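Local coordinates for protein EF-P arginine 32 rhamnosyl-transferase (Pseudomonas putida KT2440, PDB 5NV8) that belongs to the EarP rhamnosyltransferase family, has a GT-B-like glycosyltransferase build and holds 2'-deoxy-thymidine-beta-L-rhamnose in its pocket, at residues Ala320-Gly325 with Gln362-Leu367; Ser327-Ala332 with Arg355-Glu360; Asp279-Arg284 with Ala295-Leu300; Glu313-Phe318 with Leu337-Asn342. One frame throughout, in Å; residues are numbered along the deposited sequence.

Contact 1 of 4, residues Ala320-Gly325 with Gln362-Leu367; sequences AHYRCG and QQHARL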
# COMPACT_ATOMS: atom_id res chain seq x y z
N ALA A 320 -7.80 -6.70 -14.65
CA ALA A 320 -8.59 -7.78 -15.24
C ALA A 320 -9.29 -8.60 -14.16
O ALA A 320 -10.45 -9.00 -14.34
CB ALA A 320 -7.71 -8.67 -16.11
N HIS A 321 -8.61 -8.85 -13.04
CA HIS A 321 -9.26 -9.50 -11.90
C HIS A 321 -10.00 -8.51 -11.01
O HIS A 321 -11.04 -8.86 -10.45
CB HIS A 321 -8.23 -10.24 -11.04
CG HIS A 321 -7.13 -10.89 -11.83
ND1 HIS A 321 -6.02 -10.21 -12.27
CD2 HIS A 321 -6.97 -12.17 -12.24
CE1 HIS A 321 -5.23 -11.04 -12.93
NE2 HIS A 321 -5.78 -12.23 -12.92
N TYR A 322 -9.49 -7.28 -10.89
CA TYR A 322 -10.04 -6.33 -9.93
C TYR A 322 -11.42 -5.83 -10.32
O TYR A 322 -12.22 -5.49 -9.45
CB TYR A 322 -9.08 -5.15 -9.76
CG TYR A 322 -9.27 -4.37 -8.47
CD1 TYR A 322 -8.95 -4.94 -7.24
CD2 TYR A 322 -9.76 -3.07 -8.48
CE1 TYR A 322 -9.12 -4.24 -6.06
CE2 TYR A 322 -9.93 -2.36 -7.31
CZ TYR A 322 -9.61 -2.95 -6.10
OH TYR A 322 -9.78 -2.25 -4.93
N ARG A 323 -11.72 -5.79 -11.62
CA ARG A 323 -12.93 -5.16 -12.13
C ARG A 323 -14.10 -6.12 -12.30
O ARG A 323 -15.16 -5.69 -12.78
CB ARG A 323 -12.63 -4.48 -13.47
CG ARG A 323 -12.64 -5.46 -14.64
CD ARG A 323 -12.12 -4.83 -15.91
NE ARG A 323 -13.20 -4.53 -16.84
CZ ARG A 323 -13.02 -4.09 -18.08
NH1 ARG A 323 -11.80 -3.92 -18.55
NH2 ARG A 323 -14.07 -3.84 -18.85
N CYS A 324 -13.95 -7.38 -11.90
CA CYS A 324 -14.86 -8.43 -12.38
C CYS A 324 -16.30 -8.22 -11.91
O CYS A 324 -17.24 -8.43 -12.68
CB CYS A 324 -14.35 -9.80 -11.94
SG CYS A 324 -13.05 -10.46 -13.01
N GLY A 325 -16.49 -7.79 -10.66
CA GLY A 325 -17.83 -7.79 -10.09
C GLY A 325 -18.68 -6.55 -10.28
O GLY A 325 -19.87 -6.58 -9.95
N GLN A 362 -17.11 1.18 -2.65
CA GLN A 362 -16.85 0.83 -1.26
C GLN A 362 -17.03 -0.67 -1.03
O GLN A 362 -16.17 -1.32 -0.42
CB GLN A 362 -17.78 1.62 -0.33
CG GLN A 362 -17.42 3.09 -0.16
CD GLN A 362 -18.28 3.77 0.88
OE1 GLN A 362 -19.11 4.62 0.55
NE2 GLN A 362 -18.09 3.40 2.14
N GLN A 363 -18.15 -1.22 -1.50
CA GLN A 363 -18.40 -2.65 -1.33
C GLN A 363 -17.41 -3.48 -2.14
O GLN A 363 -16.98 -4.55 -1.68
CB GLN A 363 -19.84 -2.97 -1.73
CG GLN A 363 -20.37 -4.29 -1.19
CD GLN A 363 -20.84 -4.20 0.25
OE1 GLN A 363 -20.08 -3.84 1.15
NE2 GLN A 363 -22.11 -4.52 0.48
N HIS A 364 -17.04 -3.00 -3.33
CA HIS A 364 -16.10 -3.74 -4.16
C HIS A 364 -14.73 -3.86 -3.50
O HIS A 364 -14.07 -4.90 -3.60
CB HIS A 364 -15.97 -3.07 -5.53
CG HIS A 364 -15.18 -3.85 -6.52
ND1 HIS A 364 -15.70 -4.93 -7.19
CD2 HIS A 364 -13.91 -3.71 -6.96
CE1 HIS A 364 -14.78 -5.43 -8.00
NE2 HIS A 364 -13.68 -4.70 -7.88
N ALA A 365 -14.29 -2.80 -2.82
CA ALA A 365 -12.99 -2.85 -2.15
C ALA A 365 -13.00 -3.83 -0.98
O ALA A 365 -12.01 -4.52 -0.74
CB ALA A 365 -12.59 -1.45 -1.69
N ARG A 366 -14.11 -3.89 -0.24
CA ARG A 366 -14.22 -4.86 0.85
C ARG A 366 -14.23 -6.28 0.32
O ARG A 366 -13.56 -7.16 0.88
CB ARG A 366 -15.49 -4.60 1.66
CG ARG A 366 -15.58 -3.21 2.28
CD ARG A 366 -14.64 -3.08 3.46
NE ARG A 366 -14.88 -4.11 4.46
CZ ARG A 366 -14.41 -4.06 5.70
NH1 ARG A 366 -13.67 -3.03 6.09
NH2 ARG A 366 -14.67 -5.05 6.55
N LEU A 367 -14.98 -6.53 -0.76
CA LEU A 367 -15.09 -7.88 -1.29
C LEU A 367 -13.78 -8.39 -1.86
O LEU A 367 -13.50 -9.59 -1.81
CB LEU A 367 -16.19 -7.93 -2.35
CG LEU A 367 -17.62 -7.79 -1.82
CD1 LEU A 367 -18.55 -7.18 -2.86
CD2 LEU A 367 -18.15 -9.14 -1.35
O HOH W 1 -9.33 -3.09 -2.44
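His364 points the edge of its imidazole at one face of the Tyr322 ring. The pair is a T-shaped stack with planes at 89° and centroids 5.3 Å apart. NE2 of His364 lies above the phenol plane, displaced toward the rim. His364 reaches this place because its CG is anti to the backbone N (chi1 -172°), which carries the ring away from helix 358-373. The same ring edge also faces the backbone of residues 322-325. His364 CE1 is 3.9 Å from Gly325 N, close to the imidazole plane. The model puts Tyr322 O too near NE2, so the interaction between these two atoms is doubtful.

The contact joins two helices of the all-helical C-terminal part of the chain, which follows the last strand of a Rossmann-like sheet. Helix 315-322 meets helix 358-373 here. Tyr322 is buried among other aromatic rings. Trp368 meets it edge-to-face, and Phe318 and Trp338 also touch it.

The phenol tip reaches past His364 to Ala365, with OH 4.4 Å from the CB of Ala365. A water at the ring edge is 2.7 Å from Tyr322 OH. The same water donates a weak bond of 3.5 Å to Ala365 O. Arg323 turns away from the contact, and its NE forms a salt bridge with Asp331 OD2.

Contact 2 of 4, residues Ser327-Ala332 with Arg355-Glu360; sequences SDDADA and RQHWPE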
# COMPACT_ATOMS: atom_id res chain seq x y z
N SER A 327 -20.71 -3.18 -11.94
CA SER A 327 -21.61 -2.88 -13.05
C SER A 327 -20.88 -2.08 -14.12
O SER A 327 -19.75 -1.62 -13.94
CB SER A 327 -22.83 -2.11 -12.55
OG SER A 327 -22.44 -0.88 -11.95
N ASP A 328 -21.55 -1.92 -15.27
CA ASP A 328 -20.91 -1.28 -16.41
C ASP A 328 -20.53 0.17 -16.11
O ASP A 328 -19.47 0.64 -16.53
CB ASP A 328 -21.83 -1.36 -17.63
CG ASP A 328 -22.02 -2.78 -18.12
OD1 ASP A 328 -21.02 -3.42 -18.49
OD2 ASP A 328 -23.18 -3.25 -18.12
N ASP A 329 -21.39 0.89 -15.39
CA ASP A 329 -21.07 2.27 -15.04
C ASP A 329 -19.96 2.33 -14.00
O ASP A 329 -19.11 3.23 -14.04
CB ASP A 329 -22.32 2.99 -14.55
CG ASP A 329 -23.26 3.38 -15.69
OD1 ASP A 329 -22.81 3.42 -16.85
OD2 ASP A 329 -24.45 3.65 -15.42
N ALA A 330 -19.94 1.38 -13.06
CA ALA A 330 -18.89 1.36 -12.05
C ALA A 330 -17.58 0.80 -12.60
O ALA A 330 -16.50 1.28 -12.25
CB ALA A 330 -19.34 0.56 -10.83
N ASP A 331 -17.67 -0.23 -13.45
CA ASP A 331 -16.49 -0.77 -14.11
C ASP A 331 -15.79 0.31 -14.94
O ASP A 331 -14.57 0.47 -14.87
CB ASP A 331 -16.88 -1.96 -14.99
CG ASP A 331 -15.69 -2.68 -15.58
OD1 ASP A 331 -15.05 -2.13 -16.50
OD2 ASP A 331 -15.41 -3.81 -15.15
N ALA A 332 -16.57 1.07 -15.71
CA ALA A 332 -15.99 2.12 -16.55
C ALA A 332 -15.36 3.22 -15.71
O ALA A 332 -14.32 3.78 -16.09
CB ALA A 332 -17.06 2.70 -17.47
N ARG A 355 -16.79 9.01 -8.06
CA ARG A 355 -17.59 9.42 -6.92
C ARG A 355 -19.09 9.22 -7.15
O ARG A 355 -19.84 9.14 -6.18
CB ARG A 355 -17.31 10.88 -6.57
CG ARG A 355 -15.92 11.13 -6.02
CD ARG A 355 -15.79 10.68 -4.58
NE ARG A 355 -16.57 11.51 -3.67
CZ ARG A 355 -17.08 11.07 -2.52
NH1 ARG A 355 -16.89 9.82 -2.14
NH2 ARG A 355 -17.79 11.89 -1.76
N GLN A 356 -19.52 9.15 -8.41
CA GLN A 356 -20.92 8.85 -8.71
C GLN A 356 -21.31 7.44 -8.32
O GLN A 356 -22.50 7.13 -8.28
CB GLN A 356 -21.21 9.06 -10.20
CG GLN A 356 -20.74 10.39 -10.77
CD GLN A 356 -21.28 11.57 -10.00
OE1 GLN A 356 -20.54 12.25 -9.28
NE2 GLN A 356 -22.57 11.84 -10.15
N HIS A 357 -20.34 6.57 -8.03
CA HIS A 357 -20.59 5.17 -7.75
C HIS A 357 -19.88 4.74 -6.47
O HIS A 357 -19.39 3.62 -6.35
CB HIS A 357 -20.14 4.29 -8.91
CG HIS A 357 -20.68 4.73 -10.24
ND1 HIS A 357 -22.02 4.60 -10.58
CD2 HIS A 357 -20.07 5.28 -11.31
CE1 HIS A 357 -22.20 5.06 -11.80
NE2 HIS A 357 -21.04 5.48 -12.27
N TRP A 358 -19.82 5.64 -5.48
CA TRP A 358 -19.05 5.34 -4.28
C TRP A 358 -19.58 4.16 -3.48
O TRP A 358 -18.76 3.34 -3.02
CB TRP A 358 -18.95 6.59 -3.40
CG TRP A 358 -17.66 6.66 -2.65
CD1 TRP A 358 -17.48 6.51 -1.31
CD2 TRP A 358 -16.36 6.89 -3.21
NE1 TRP A 358 -16.15 6.63 -1.00
CE2 TRP A 358 -15.44 6.86 -2.15
CE3 TRP A 358 -15.89 7.11 -4.51
CZ2 TRP A 358 -14.07 7.06 -2.34
CZ3 TRP A 358 -14.52 7.31 -4.70
CH2 TRP A 358 -13.63 7.28 -3.61
N PRO A 359 -20.90 3.99 -3.26
CA PRO A 359 -21.36 2.78 -2.56
C PRO A 359 -20.95 1.49 -3.25
O PRO A 359 -20.60 0.51 -2.58
CB PRO A 359 -22.88 2.95 -2.54
CG PRO A 359 -23.08 4.41 -2.56
CD PRO A 359 -22.00 4.95 -3.46
N GLU A 360 -20.97 1.46 -4.59
CA GLU A 360 -20.52 0.27 -5.31
C GLU A 360 -19.02 0.06 -5.14
O GLU A 360 -18.57 -1.07 -4.94
CB GLU A 360 -20.87 0.39 -6.79
CG GLU A 360 -22.11 -0.40 -7.21
CD GLU A 360 -22.02 -0.91 -8.63
OE1 GLU A 360 -22.16 -0.10 -9.58
OE2 GLU A 360 -21.82 -2.13 -8.82
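Ser327 and Glu360 make the polar part of this contact. Ser327 OG donates to Glu360 OE1 at 2.5 Å and meets the syn lone pair, on the side of the other oxygen. The backbone of the same serine adds a second bond. Ser327 N reaches Glu360 OE2 at 3.5 Å, which is weak, although the N-H points fairly straight at 161°. Both carboxylate oxygens therefore have a donor from one residue. Ser327 is the N-cap residue of helix 328-343. The start of that helix would probably favour a negative charge on Glu360. With chi1 at 60°, Ser327 OG sits between its own backbone N and carbonyl carbon and faces the glutamate. Ser327 O is used as well, since it accepts from Asp331 N within the first helical turn.

Ala330 packs its methyl against the carboxylate, with CB 3.2 Å from Glu360 OE1. His357 lies beside this pair and turns one ring face to the helix backbone. Asp329 C lies over the rim of that face and Ala330 N over its centre. The CB of Asp329 is 3.4 Å from His357 CE1. No hydrogen bond joins the imidazole to Asp329.

His357 is itself the N-cap of helix 358-373. The starts of two helices thus meet at the protein surface. Trp358, next along, rests on Pro298 just ahead of strand 299-302, and Glu360 touches Leu326 in the loop before helix 328-343.

Contact 3 of 4, residues Asp279-Arg284 with Ala295-Leu300; sequences DFNAVR and AGQPML. With TRH (2'-deoxy-thymidine-beta-L-rhamnose), chain B.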
# COMPACT_ATOMS: atom_id res chain seq x y z
N ASP A 279 -10.97 7.27 3.84
CA ASP A 279 -11.99 6.73 2.96
C ASP A 279 -11.47 6.42 1.56
O ASP A 279 -12.18 5.77 0.78
CB ASP A 279 -13.18 7.70 2.87
CG ASP A 279 -13.67 8.13 4.24
OD1 ASP A 279 -14.07 7.25 5.03
OD2 ASP A 279 -13.64 9.34 4.52
N PHE A 280 -10.26 6.87 1.23
CA PHE A 280 -9.65 6.59 -0.06
C PHE A 280 -8.14 6.65 0.11
O PHE A 280 -7.61 7.62 0.66
CB PHE A 280 -10.10 7.60 -1.13
CG PHE A 280 -9.65 7.26 -2.52
CD1 PHE A 280 -10.26 6.23 -3.22
CD2 PHE A 280 -8.63 7.97 -3.12
CE1 PHE A 280 -9.85 5.92 -4.51
CE2 PHE A 280 -8.22 7.66 -4.41
CZ PHE A 280 -8.83 6.63 -5.10
N ASN A 281 -7.45 5.61 -0.36
CA ASN A 281 -6.01 5.48 -0.15
C ASN A 281 -5.30 5.35 -1.49
O ASN A 281 -5.51 4.38 -2.22
CB ASN A 281 -5.69 4.27 0.73
CG ASN A 281 -6.24 4.42 2.14
OD1 ASN A 281 -5.76 5.24 2.93
ND2 ASN A 281 -7.24 3.60 2.47
N ALA A 282 -4.46 6.33 -1.81
CA ALA A 282 -3.65 6.31 -3.02
C ALA A 282 -2.26 5.80 -2.66
O ALA A 282 -1.50 6.50 -1.98
CB ALA A 282 -3.59 7.69 -3.66
N VAL A 283 -1.92 4.59 -3.11
CA VAL A 283 -0.64 3.97 -2.79
C VAL A 283 0.18 3.79 -4.06
O VAL A 283 -0.21 4.25 -5.14
CB VAL A 283 -0.83 2.63 -2.07
CG1 VAL A 283 -1.14 2.85 -0.59
CG2 VAL A 283 -1.94 1.82 -2.73
N ARG A 284 1.32 3.11 -3.94
CA ARG A 284 2.25 2.97 -5.05
C ARG A 284 3.11 1.73 -4.81
O ARG A 284 3.00 1.05 -3.79
CB ARG A 284 3.14 4.21 -5.18
CG ARG A 284 4.14 4.32 -4.05
CD ARG A 284 5.25 5.30 -4.33
NE ARG A 284 6.45 4.96 -3.58
CZ ARG A 284 7.37 5.85 -3.22
NH1 ARG A 284 7.23 7.12 -3.54
NH2 ARG A 284 8.44 5.45 -2.53
N ALA A 295 -6.59 -3.09 3.61
CA ALA A 295 -7.33 -2.05 4.31
C ALA A 295 -8.82 -2.07 3.96
O ALA A 295 -9.65 -1.66 4.77
CB ALA A 295 -6.74 -0.67 3.99
N GLY A 296 -9.17 -2.54 2.76
CA GLY A 296 -10.56 -2.72 2.38
C GLY A 296 -11.29 -1.48 1.92
O GLY A 296 -12.49 -1.57 1.61
N GLN A 297 -10.63 -0.32 1.84
CA GLN A 297 -11.27 0.91 1.39
C GLN A 297 -10.97 1.16 -0.08
O GLN A 297 -10.03 0.58 -0.64
CB GLN A 297 -10.78 2.10 2.23
CG GLN A 297 -10.86 1.87 3.73
CD GLN A 297 -12.27 2.00 4.26
OE1 GLN A 297 -13.08 1.08 4.14
NE2 GLN A 297 -12.58 3.15 4.86
N PRO A 298 -11.76 2.00 -0.75
CA PRO A 298 -11.44 2.38 -2.13
C PRO A 298 -10.02 2.93 -2.23
O PRO A 298 -9.56 3.66 -1.35
CB PRO A 298 -12.48 3.45 -2.46
CG PRO A 298 -13.64 3.10 -1.60
CD PRO A 298 -13.06 2.55 -0.32
N MET A 299 -9.33 2.56 -3.30
CA MET A 299 -7.90 2.82 -3.38
C MET A 299 -7.50 3.22 -4.80
O MET A 299 -8.30 3.17 -5.74
CB MET A 299 -7.09 1.59 -2.96
CG MET A 299 -7.63 0.28 -3.49
SD MET A 299 -6.84 -1.15 -2.75
CE MET A 299 -5.15 -0.87 -3.27
N LEU A 300 -6.23 3.61 -4.93
CA LEU A 300 -5.64 3.97 -6.21
C LEU A 300 -4.18 3.55 -6.20
O LEU A 300 -3.51 3.63 -5.17
CB LEU A 300 -5.77 5.48 -6.48
CG LEU A 300 -5.32 5.98 -7.85
CD1 LEU A 300 -5.94 5.15 -8.96
CD2 LEU A 300 -5.69 7.45 -8.01
O4P TRH B . 7.62 2.89 -4.46
P2 TRH B . 7.84 1.97 -3.32
O3P TRH B . 8.72 2.65 -2.15
O1 TRH B . 8.57 0.60 -3.76
C1 TRH B . 8.94 0.45 -5.15
C2 TRH B . 9.49 -0.96 -5.41
O2 TRH B . 10.26 -1.43 -4.31
C3 TRH B . 10.43 -0.94 -6.63
O3 TRH B . 11.72 -0.47 -6.23
C4 TRH B . 9.86 -0.00 -7.68
O4 TRH B . 8.53 -0.43 -8.03
OPP TRH B . 6.44 1.57 -2.63
P TRH B . 6.37 0.31 -1.64
O1P TRH B . 6.71 -0.98 -2.30
O2P TRH B . 4.89 0.28 -1.00
O5' TRH B . 7.33 0.63 -0.39
C5' TRH B . 6.90 1.53 0.62
C4' TRH B . 7.27 0.94 1.97
O4' TRH B . 7.33 2.06 2.90
C3' TRH B . 6.11 0.10 2.46
O3' TRH B . 6.53 -0.66 3.60
C2' TRH B . 5.19 1.21 2.92
C1' TRH B . 6.22 1.85 3.81
N11 TRH B . 5.80 3.13 4.42
C21 TRH B . 5.94 3.29 5.74
O21 TRH B . 6.41 2.38 6.43
N31 TRH B . 5.57 4.48 6.36
C41 TRH B . 5.05 5.53 5.61
O41 TRH B . 4.72 6.57 6.18
C51 TRH B . 4.90 5.37 4.24
C5A TRH B . 4.37 6.41 3.48
C61 TRH B . 5.28 4.18 3.64
O HOH W 2 -7.41 1.04 1.16
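Asn281 lies beside Met299 and Ala282 beside Leu300 in a parallel strand pair, the two ends of a beta-alpha-beta unit. Strand 280-284, helix 287-295 and strand 299-302 form this unit in a Rossmann-like sheet. Asn281 N donates to Pro298 O at 3.0 Å, in the carbonyl plane. Leu300 N returns a bond of 2.9 Å to Asn281 O. Val283 N then reaches Leu300 O at 2.8 Å. The carbonyl of Pro298 also receives the CA-H of Phe280.

Phe280 CG is anti to the backbone N (chi1 -172°), and its ring lies along the neighbouring strand. Its CZ is 3.5 Å from Leu300 CB, and CD1 touches Pro298 CB. Trp351 meets the same ring edge-to-face. Asn281 and Met299 share the other face of the sheet, toward helix 287-295. There a water accepts from Asn281 ND2 and donates to Gln297 O. Asn281 OD1 bonds to Ser202 OG, and its ND2 also bonds to Leu275 O.

Strand 199-203 pairs with 280-284 on the side away from 299-302. Strand 299-302 is the outermost strand of the sheet in this chain. Strand 280-284 leads to the ligand pocket, where Arg284 joins the ligand pyrophosphate. Arg284 NE makes a short but poorly directed, weak bond to TRH O4P. Arg284 NH2 donates to TRH O3P at 2.8 Å, nearly straight at 170°.

Contact 4 of 4, residues Glu313-Phe318 with Leu337-Asn342; sequences EKLEAF and LWRAWN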
# COMPACT_ATOMS: atom_id res chain seq x y z
N GLU A 313 1.82 -1.37 -18.45
CA GLU A 313 2.13 -2.74 -18.83
C GLU A 313 1.45 -3.74 -17.90
O GLU A 313 0.60 -4.51 -18.32
CB GLU A 313 3.64 -2.98 -18.85
N LYS A 314 1.83 -3.70 -16.62
CA LYS A 314 1.26 -4.60 -15.62
C LYS A 314 0.05 -4.00 -14.91
O LYS A 314 -0.51 -4.64 -14.02
CB LYS A 314 2.33 -4.98 -14.58
CG LYS A 314 3.72 -5.13 -15.17
CD LYS A 314 4.59 -6.02 -14.30
N LEU A 315 -0.36 -2.79 -15.30
CA LEU A 315 -1.50 -2.15 -14.66
C LEU A 315 -2.80 -2.83 -15.09
O LEU A 315 -3.60 -3.25 -14.25
CB LEU A 315 -1.49 -0.65 -14.99
CG LEU A 315 -2.52 0.34 -14.43
CD1 LEU A 315 -3.81 0.36 -15.24
CD2 LEU A 315 -2.81 -0.01 -12.98
N GLU A 316 -3.02 -2.97 -16.40
CA GLU A 316 -4.27 -3.56 -16.88
C GLU A 316 -4.37 -5.04 -16.52
O GLU A 316 -5.48 -5.57 -16.37
CB GLU A 316 -4.41 -3.35 -18.39
CG GLU A 316 -4.02 -1.95 -18.87
CD GLU A 316 -5.21 -0.98 -18.93
OE1 GLU A 316 -6.37 -1.42 -18.77
OE2 GLU A 316 -4.98 0.23 -19.13
N ALA A 317 -3.24 -5.73 -16.37
CA ALA A 317 -3.29 -7.11 -15.90
C ALA A 317 -3.81 -7.18 -14.47
O ALA A 317 -4.43 -8.17 -14.08
CB ALA A 317 -1.93 -7.79 -16.01
N PHE A 318 -3.57 -6.13 -13.67
CA PHE A 318 -4.15 -6.11 -12.33
C PHE A 318 -5.66 -5.87 -12.39
O PHE A 318 -6.42 -6.48 -11.63
CB PHE A 318 -3.48 -5.05 -11.47
CG PHE A 318 -4.14 -4.88 -10.13
CD1 PHE A 318 -4.18 -5.94 -9.24
CD2 PHE A 318 -4.74 -3.69 -9.79
CE1 PHE A 318 -4.79 -5.81 -8.02
CE2 PHE A 318 -5.37 -3.55 -8.56
CZ PHE A 318 -5.39 -4.61 -7.67
N LEU A 337 -10.44 5.86 -13.74
CA LEU A 337 -9.75 6.42 -12.58
C LEU A 337 -8.31 5.96 -12.53
O LEU A 337 -7.39 6.76 -12.35
CB LEU A 337 -10.48 6.04 -11.29
CG LEU A 337 -10.00 6.73 -10.01
CD1 LEU A 337 -9.79 8.23 -10.21
CD2 LEU A 337 -10.92 6.45 -8.84
N TRP A 338 -8.08 4.65 -12.67
CA TRP A 338 -6.75 4.09 -12.47
C TRP A 338 -5.85 4.33 -13.67
O TRP A 338 -4.65 4.57 -13.51
CB TRP A 338 -6.87 2.60 -12.16
CG TRP A 338 -7.32 2.32 -10.76
CD1 TRP A 338 -8.35 2.90 -10.10
CD2 TRP A 338 -6.74 1.37 -9.85
NE1 TRP A 338 -8.45 2.38 -8.82
CE2 TRP A 338 -7.48 1.44 -8.65
CE3 TRP A 338 -5.67 0.48 -9.94
CZ2 TRP A 338 -7.18 0.65 -7.55
CZ3 TRP A 338 -5.37 -0.31 -8.84
CH2 TRP A 338 -6.12 -0.22 -7.66
N ARG A 339 -6.40 4.26 -14.89
CA ARG A 339 -5.59 4.54 -16.07
C ARG A 339 -5.15 5.99 -16.10
O ARG A 339 -4.02 6.30 -16.51
CB ARG A 339 -6.38 4.19 -17.34
CG ARG A 339 -6.56 2.71 -17.58
CD ARG A 339 -7.57 2.45 -18.68
NE ARG A 339 -7.62 1.04 -19.06
CZ ARG A 339 -8.53 0.52 -19.87
NH1 ARG A 339 -9.46 1.29 -20.41
NH2 ARG A 339 -8.50 -0.78 -20.16
N ALA A 340 -6.02 6.91 -15.67
CA ALA A 340 -5.70 8.33 -15.70
C ALA A 340 -4.52 8.66 -14.79
O ALA A 340 -3.64 9.45 -15.16
CB ALA A 340 -6.92 9.15 -15.31
N TRP A 341 -4.48 8.06 -13.60
CA TRP A 341 -3.39 8.27 -12.66
C TRP A 341 -2.06 7.71 -13.15
O TRP A 341 -1.02 8.04 -12.58
CB TRP A 341 -3.76 7.65 -11.31
CG TRP A 341 -2.93 8.10 -10.13
CD1 TRP A 341 -2.24 7.29 -9.27
CD2 TRP A 341 -2.71 9.44 -9.69
NE1 TRP A 341 -1.61 8.05 -8.31
CE2 TRP A 341 -1.87 9.37 -8.55
CE3 TRP A 341 -3.13 10.70 -10.14
CZ2 TRP A 341 -1.45 10.51 -7.86
CZ3 TRP A 341 -2.71 11.83 -9.45
CH2 TRP A 341 -1.88 11.72 -8.33
N ASN A 342 -2.08 6.87 -14.19
CA ASN A 342 -0.87 6.24 -14.70
C ASN A 342 -0.58 6.55 -16.16
O ASN A 342 0.54 6.27 -16.61
CB ASN A 342 -0.94 4.71 -14.52
CG ASN A 342 -0.91 4.29 -13.06
OD1 ASN A 342 0.14 4.34 -12.40
ND2 ASN A 342 -2.06 3.87 -12.54
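Glu316 OE1 is gripped by two nitrogens of Arg339. NH2 donates to OE1 at 2.6 Å, and Arg339 NE donates to the same oxygen at 2.8 Å. The guanidinium comes side-on, and OE1 lies almost in its plane. Its NH2 meets OE1 on the syn side but 33° out of the carboxylate plane. A weaker bond runs from Arg339 NE to Glu316 OE2. Both residues are partly exposed. The extended Arg339 chain brings NE and NH2 to the carboxylate of Glu316, whose own chain is bent.

Beneath it the contact is apolar. Leu315 has its CG anti to the backbone N (chi1 -177°) and points at helix 328-343. Its CD2 approaches Trp338 CE3 at 4.2 Å, near the indole plane. Phe318 CE2 comes to 3.3 Å from Trp338 CZ3. Those two rings are inclined by 27° but slid apart, so they overlap little. Phe289 meets Phe318 edge-to-face.

Asn342 ND2 lies against CD2 and CG of Leu315. It donates to Trp338 O at 2.9 Å and to Trp301 O as well, and OD1 accepts from Ile303 N. The amide therefore ties helix 328-343 to the end of edge strand 299-302. Trp338 also rests on Leu300, and Phe318 meets Trp301 edge-to-face. Helices 315-322 and 328-343 pack as a helical layer over the edge of the Rossmann-like sheet.

Overall arrangement
Contact 3 comes first along the chain and is the strand pair at the edge of the six-stranded sheet. The other three belong to the helices that follow it. Contacts 1 and 4 share helix 315-322, contacts 2 and 4 share helix 328-343, and contacts 1 and 2 share helix 358-373. Contact 2 falls within the chain span of contact 1, while contact 4 crosses both. Centres of contacts 1 and 2 are 11 Å apart, and those of 2 and 4 are 17 Å apart without touching. Contact 3 touches all the others, so the helical layer rests on the strand pair, whose other end carries Arg284 to the ligand.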